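PDB 4QFL: ABC transporter periplasmic peptide-binding protein from Pseudoalteromonas, which binds dipeptides such as Ala-Phe in the periplasm, probably to deliver them to an ABC transporter for uptake. Local coordinates for residues K349-F354 and M493-L498; P446-T451 and L498-I503. One frame throughout, in Å; residues are numbered along the deposited sequence.

Contact 1: K349-F354 and M493-L498; sequences KNMPIF and MIIEQL
Ile495, near the C-terminal end of helix 480-497, meets the loop residues Asn350 and Met351 with two different branches. With chi1 at -69°, CG2 lies anti to the backbone N and reaches the backbone of Asn350, 3.4 Å from its O. CG1 carries CD1 to the sulfur of Met351, and here SD and CD1 are 3.2 Å apart. This is shorter than a usual van der Waals contact, so the exact spacing is doubtful. The CA-CB bond of Met351 points away from the helix. The bend at chi2 (-72°) turns SD back to Ile495. A further bend at chi3 places CE, which touches Tyr501. The two side chains cross at about a right angle, so they touch near the sulfur and do not run alongside each other.

Asn350 adds two side-chain contacts. Its CB packs on Ile495 CG2 at 3.9 Å. Its ND2 gives a weak hydrogen bond to Glu496 OE2, with a separation of 3.5 Å. The amide and carboxylate planes are turned 44° against each other. Glu496 is bent at chi2, and this swings its carboxylate round to the loop side.

Pro352 follows in the loop and rests on Tyr501 and on Val314 of helix 307-314. Ile495 packs on Pro502, so strand 500-513 backs the contact. The loop joins strand 332-333 to helix 356-363 and is laid here against the end of helix 480-497.

The chemistry is mainly apolar. Asn350 and Glu496 are both exposed and their bond is long, so it probably adds little beside the packing of Ile495.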
loop_
_atom_site.group_PDB
_atom_site.type_symbol
_atom_site.label_atom_id
_atom_site.label_comp_id
_atom_site.label_asym_id
_atom_site.label_seq_id
_atom_site.Cartn_x
_atom_site.Cartn_y
_atom_site.Cartn_z
ATOM N N LYS A 349 -9.334 2.401 -25.116
ATOM C CA LYS A 349 -10.396 2.390 -26.105
ATOM C C LYS A 349 -11.222 1.117 -25.987
ATOM O O LYS A 349 -12.364 1.080 -26.437
ATOM C CB LYS A 349 -9.825 2.523 -27.518
ATOM C CG LYS A 349 -10.874 2.794 -28.590
ATOM C CD LYS A 349 -10.391 2.353 -29.973
ATOM C CE LYS A 349 -11.423 2.676 -31.053
ATOM N NZ LYS A 349 -12.788 2.146 -30.720
ATOM N N ASN A 350 -10.655 0.080 -25.372
ATOM C CA ASN A 350 -11.326 -1.222 -25.312
ATOM C C ASN A 350 -11.987 -1.619 -23.982
ATOM O O ASN A 350 -12.293 -2.795 -23.769
ATOM C CB ASN A 350 -10.378 -2.334 -25.762
ATOM C CG ASN A 350 -10.204 -2.373 -27.267
ATOM O OD1 ASN A 350 -10.974 -1.761 -28.007
ATOM N ND2 ASN A 350 -9.194 -3.101 -27.728
ATOM N N MET A 351 -12.215 -0.651 -23.099
ATOM C CA MET A 351 -12.874 -0.950 -21.833
ATOM C C MET A 351 -14.232 -1.573 -22.091
ATOM O O MET A 351 -14.966 -1.143 -22.965
ATOM C CB MET A 351 -13.014 0.303 -20.962
ATOM C CG MET A 351 -11.723 0.766 -20.315
ATOM S SD MET A 351 -11.163 -0.314 -18.983
ATOM C CE MET A 351 -12.500 -0.198 -17.811
ATOM N N PRO A 352 -14.568 -2.602 -21.323
ATOM C CA PRO A 352 -15.818 -3.322 -21.547
ATOM C C PRO A 352 -16.978 -2.397 -21.265
ATOM O O PRO A 352 -16.869 -1.555 -20.384
ATOM C CB PRO A 352 -15.772 -4.421 -20.485
ATOM C CG PRO A 352 -14.334 -4.470 -20.013
ATOM C CD PRO A 352 -13.854 -3.080 -20.132
ATOM N N ILE A 353 -18.078 -2.539 -21.988
ATOM C CA ILE A 353 -19.270 -1.786 -21.629
ATOM C C ILE A 353 -20.291 -2.686 -20.964
ATOM O O ILE A 353 -20.433 -3.850 -21.325
ATOM C CB ILE A 353 -19.910 -1.113 -22.837
ATOM C CG1 ILE A 353 -18.940 -0.105 -23.435
ATOM C CG2 ILE A 353 -21.179 -0.400 -22.432
ATOM C CD1 ILE A 353 -19.547 0.704 -24.547
ATOM N N PHE A 354 -20.994 -2.147 -19.977
ATOM C CA PHE A 354 -22.077 -2.873 -19.343
ATOM C C PHE A 354 -23.130 -3.241 -20.392
ATOM O O PHE A 354 -23.761 -2.371 -20.991
ATOM C CB PHE A 354 -22.688 -2.032 -18.223
ATOM C CG PHE A 354 -23.960 -2.585 -17.684
ATOM C CD1 PHE A 354 -24.025 -3.890 -17.241
ATOM C CD2 PHE A 354 -25.094 -1.796 -17.610
ATOM C CE1 PHE A 354 -25.198 -4.406 -16.746
ATOM C CE2 PHE A 354 -26.274 -2.310 -17.117
ATOM C CZ PHE A 354 -26.323 -3.619 -16.681
ATOM N N MET A 493 -2.681 -4.049 -22.523
ATOM C CA MET A 493 -2.611 -5.490 -22.340
ATOM C C MET A 493 -3.517 -5.919 -21.200
ATOM O O MET A 493 -4.220 -6.922 -21.293
ATOM C CB MET A 493 -1.168 -5.922 -22.082
ATOM C CG MET A 493 -0.950 -7.415 -22.242
ATOM S SD MET A 493 0.761 -7.949 -22.066
ATOM C CE MET A 493 1.524 -7.105 -23.436
ATOM N N ILE A 494 -3.512 -5.139 -20.127
ATOM C CA ILE A 494 -4.348 -5.434 -18.980
ATOM C C ILE A 494 -5.829 -5.459 -19.379
ATOM O O ILE A 494 -6.586 -6.316 -18.925
ATOM C CB ILE A 494 -4.072 -4.435 -17.852
ATOM C CG1 ILE A 494 -2.655 -4.652 -17.315
ATOM C CG2 ILE A 494 -5.105 -4.577 -16.751
ATOM C CD1 ILE A 494 -2.167 -3.577 -16.333
ATOM N N ILE A 495 -6.227 -4.538 -20.257
ATOM C CA ILE A 495 -7.600 -4.501 -20.758
ATOM C C ILE A 495 -7.886 -5.648 -21.717
ATOM O O ILE A 495 -8.971 -6.213 -21.694
ATOM C CB ILE A 495 -7.933 -3.162 -21.453
ATOM C CG1 ILE A 495 -7.977 -2.035 -20.429
ATOM C CG2 ILE A 495 -9.285 -3.237 -22.149
ATOM C CD1 ILE A 495 -8.705 -2.413 -19.167
ATOM N N GLU A 496 -6.914 -5.973 -22.566
ATOM C CA GLU A 496 -7.061 -7.070 -23.522
ATOM C C GLU A 496 -7.191 -8.388 -22.797
ATOM O O GLU A 496 -8.055 -9.196 -23.113
ATOM C CB GLU A 496 -5.845 -7.160 -24.445
ATOM C CG GLU A 496 -5.520 -5.900 -25.218
ATOM C CD GLU A 496 -6.370 -5.727 -26.463
ATOM O OE1 GLU A 496 -5.784 -5.414 -27.530
ATOM O OE2 GLU A 496 -7.615 -5.893 -26.376
ATOM N N GLN A 497 -6.313 -8.606 -21.827
ATOM C CA GLN A 497 -6.214 -9.899 -21.164
ATOM C C GLN A 497 -7.100 -9.998 -19.932
ATOM O O GLN A 497 -7.431 -11.092 -19.485
ATOM C CB GLN A 497 -4.748 -10.211 -20.805
ATOM C CG GLN A 497 -3.840 -10.508 -22.009
ATOM C CD GLN A 497 -4.376 -11.643 -22.892
ATOM O OE1 GLN A 497 -4.522 -11.488 -24.112
ATOM N NE2 GLN A 497 -4.682 -12.782 -22.276
ATOM N N LEU A 498 -7.459 -8.849 -19.375
ATOM C CA LEU A 498 -8.316 -8.797 -18.191
ATOM C C LEU A 498 -7.927 -9.718 -17.043
ATOM O O LEU A 498 -8.763 -10.456 -16.540
ATOM C CB LEU A 498 -9.761 -9.087 -18.575
ATOM C CG LEU A 498 -10.336 -8.025 -19.503
ATOM C CD1 LEU A 498 -11.729 -8.430 -19.922
ATOM C CD2 LEU A 498 -10.326 -6.656 -18.822
#

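Contact 2: P446-T451 and L498-I503; sequences PLLSCT and LPLYPI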
loop_
_atom_site.group_PDB
_atom_site.type_symbol
_atom_site.label_atom_id
_atom_site.label_comp_id
_atom_site.label_asym_id
_atom_site.label_seq_id
_atom_site.Cartn_x
_atom_site.Cartn_y
_atom_site.Cartn_z
ATOM N N PRO A 446 4.420 -3.916 -8.376
ATOM C CA PRO A 446 3.998 -4.544 -7.113
ATOM C C PRO A 446 2.681 -5.306 -7.210
ATOM O O PRO A 446 2.221 -5.840 -6.198
ATOM C CB PRO A 446 3.796 -3.356 -6.160
ATOM C CG PRO A 446 4.365 -2.152 -6.864
ATOM C CD PRO A 446 4.284 -2.452 -8.339
ATOM N N LEU A 447 2.075 -5.351 -8.391
ATOM C CA LEU A 447 0.718 -5.855 -8.514
ATOM C C LEU A 447 0.619 -7.020 -9.450
ATOM O O LEU A 447 0.153 -8.086 -9.067
ATOM C CB LEU A 447 -0.188 -4.764 -9.065
ATOM C CG LEU A 447 -1.247 -4.202 -8.135
ATOM C CD1 LEU A 447 -0.596 -3.709 -6.860
ATOM C CD2 LEU A 447 -1.998 -3.095 -8.836
ATOM N N LEU A 448 1.036 -6.790 -10.694
ATOM C CA LEU A 448 0.807 -7.733 -11.791
ATOM C C LEU A 448 2.039 -8.462 -12.357
ATOM O O LEU A 448 1.906 -9.297 -13.250
ATOM C CB LEU A 448 0.067 -7.022 -12.930
ATOM C CG LEU A 448 -1.403 -6.706 -12.661
ATOM C CD1 LEU A 448 -1.997 -5.917 -13.809
ATOM C CD2 LEU A 448 -2.193 -7.975 -12.428
ATOM N N SER A 449 3.226 -8.176 -11.837
ATOM C CA SER A 449 4.441 -8.804 -12.354
ATOM C C SER A 449 4.575 -10.258 -11.923
ATOM O O SER A 449 3.860 -10.721 -11.045
ATOM C CB SER A 449 5.680 -8.027 -11.913
ATOM O OG SER A 449 5.776 -8.030 -10.499
ATOM N N CYS A 450 5.492 -10.981 -12.551
ATOM C CA CYS A 450 5.770 -12.352 -12.133
ATOM C C CYS A 450 6.339 -12.407 -10.722
ATOM O O CYS A 450 5.912 -13.226 -9.918
ATOM C CB CYS A 450 6.683 -13.058 -13.128
ATOM S SG CYS A 450 5.814 -13.522 -14.667
ATOM N N THR A 451 7.279 -11.523 -10.414
ATOM C CA THR A 451 7.810 -11.437 -9.059
ATOM C C THR A 451 6.711 -11.107 -8.043
ATOM O O THR A 451 6.725 -11.622 -6.920
ATOM C CB THR A 451 8.968 -10.442 -8.948
ATOM O OG1 THR A 451 8.570 -9.180 -9.480
ATOM C CG2 THR A 451 10.148 -10.927 -9.738
ATOM N N LEU A 498 -7.459 -8.849 -19.375
ATOM C CA LEU A 498 -8.316 -8.797 -18.191
ATOM C C LEU A 498 -7.927 -9.718 -17.043
ATOM O O LEU A 498 -8.763 -10.456 -16.540
ATOM C CB LEU A 498 -9.761 -9.087 -18.575
ATOM C CG LEU A 498 -10.336 -8.025 -19.503
ATOM C CD1 LEU A 498 -11.729 -8.430 -19.922
ATOM C CD2 LEU A 498 -10.326 -6.656 -18.822
ATOM N N PRO A 499 -6.660 -9.672 -16.612
ATOM C CA PRO A 499 -6.345 -10.367 -15.365
ATOM C C PRO A 499 -7.188 -9.747 -14.255
ATOM O O PRO A 499 -7.685 -10.436 -13.376
ATOM C CB PRO A 499 -4.860 -10.071 -15.164
ATOM C CG PRO A 499 -4.591 -8.844 -16.011
ATOM C CD PRO A 499 -5.513 -8.939 -17.163
ATOM N N LEU A 500 -7.350 -8.434 -14.310
ATOM C CA LEU A 500 -8.275 -7.758 -13.432
ATOM C C LEU A 500 -8.992 -6.673 -14.221
ATOM O O LEU A 500 -8.548 -6.270 -15.297
ATOM C CB LEU A 500 -7.550 -7.171 -12.220
ATOM C CG LEU A 500 -6.308 -6.306 -12.462
ATOM C CD1 LEU A 500 -6.696 -4.932 -13.002
ATOM C CD2 LEU A 500 -5.468 -6.151 -11.196
ATOM N N TYR A 501 -10.104 -6.208 -13.672
ATOM C CA TYR A 501 -10.937 -5.209 -14.318
ATOM C C TYR A 501 -10.952 -3.961 -13.468
ATOM O O TYR A 501 -11.523 -3.970 -12.372
ATOM C CB TYR A 501 -12.358 -5.744 -14.442
ATOM C CG TYR A 501 -13.384 -4.774 -14.997
ATOM C CD1 TYR A 501 -13.098 -3.957 -16.084
ATOM C CD2 TYR A 501 -14.658 -4.713 -14.454
ATOM C CE1 TYR A 501 -14.061 -3.087 -16.599
ATOM C CE2 TYR A 501 -15.616 -3.856 -14.954
ATOM C CZ TYR A 501 -15.316 -3.047 -16.023
ATOM O OH TYR A 501 -16.292 -2.204 -16.504
ATOM N N PRO A 502 -10.317 -2.883 -13.963
ATOM C CA PRO A 502 -10.338 -1.596 -13.263
ATOM C C PRO A 502 -11.773 -1.133 -13.106
ATOM O O PRO A 502 -12.517 -1.114 -14.085
ATOM C CB PRO A 502 -9.601 -0.666 -14.232
ATOM C CG PRO A 502 -8.721 -1.567 -15.025
ATOM C CD PRO A 502 -9.493 -2.836 -15.185
ATOM N N ILE A 503 -12.175 -0.782 -11.894
ATOM C CA ILE A 503 -13.541 -0.337 -11.690
ATOM C C ILE A 503 -13.609 1.163 -11.488
ATOM O O ILE A 503 -14.258 1.854 -12.260
ATOM C CB ILE A 503 -14.215 -1.072 -10.534
ATOM C CG1 ILE A 503 -14.447 -2.531 -10.937
ATOM C CG2 ILE A 503 -15.529 -0.406 -10.186
ATOM C CD1 ILE A 503 -14.239 -3.499 -9.819
#
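Leu448 and Leu500 point their side chains at each other and meet through one methyl group each. The two CD2 atoms are 3.9 Å apart, an ordinary van der Waals distance. The side chains approach at a slant, so the touch is confined to these methyls. In Leu448, chi2 of 176° extends CD1 onward from CG, where it meets Ile494, while CD2 serves this contact. Leu500 is turned differently. Its CG sits between the backbone N and the carbonyl carbon, and chi1 51° and chi2 74° together bring CD2 to Leu448.

The same Leu448 CD2 also lies 4.4 Å from Pro499 CB, a looser approach. One methyl of Leu448 thus packs against two successive residues where the loop enters the strand. All three residues are buried, and the contact between them is purely apolar. The backbones stay well apart, with 8.4 Å between the CA atoms of Leu448 and Pro499.

Just after Leu448, Ser449 is the N-cap of helix 450-454, and Cys450 is tied to Cys463 by a disulfide.

Ile494 of helix 480-497 touches Leu500 too, and so completes a small apolar cluster. Leu500 also packs on Tyr294 and Ala296 of strand 291-297, an antiparallel partner of strand 500-513. The Leu500 side chain is about 9 Å from the bound phenylalanine. The contact therefore joins segment 446-451 to the start of strand 500-513, beside helix 480-497.

How the contacts relate
Contacts 1 and 2 share Leu498, where helix 480-497 gives way to strand 500-513. Contact 1 uses the end of the helix and contact 2 the start of the strand. Their centres are 13 Å apart. Contact 1 is partly buried and lies farther out, about 25 Å from the chain centre. Contact 2 is fully buried, about 14 Å from that centre. The chemistry follows this difference: contact 1 adds a polar pair at an exposed edge, while contact 2 has only apolar side chains meeting. The two also touch directly, for Ile494 O lies 3.3 Å from Pro499 CD. Their segments alternate along the chain.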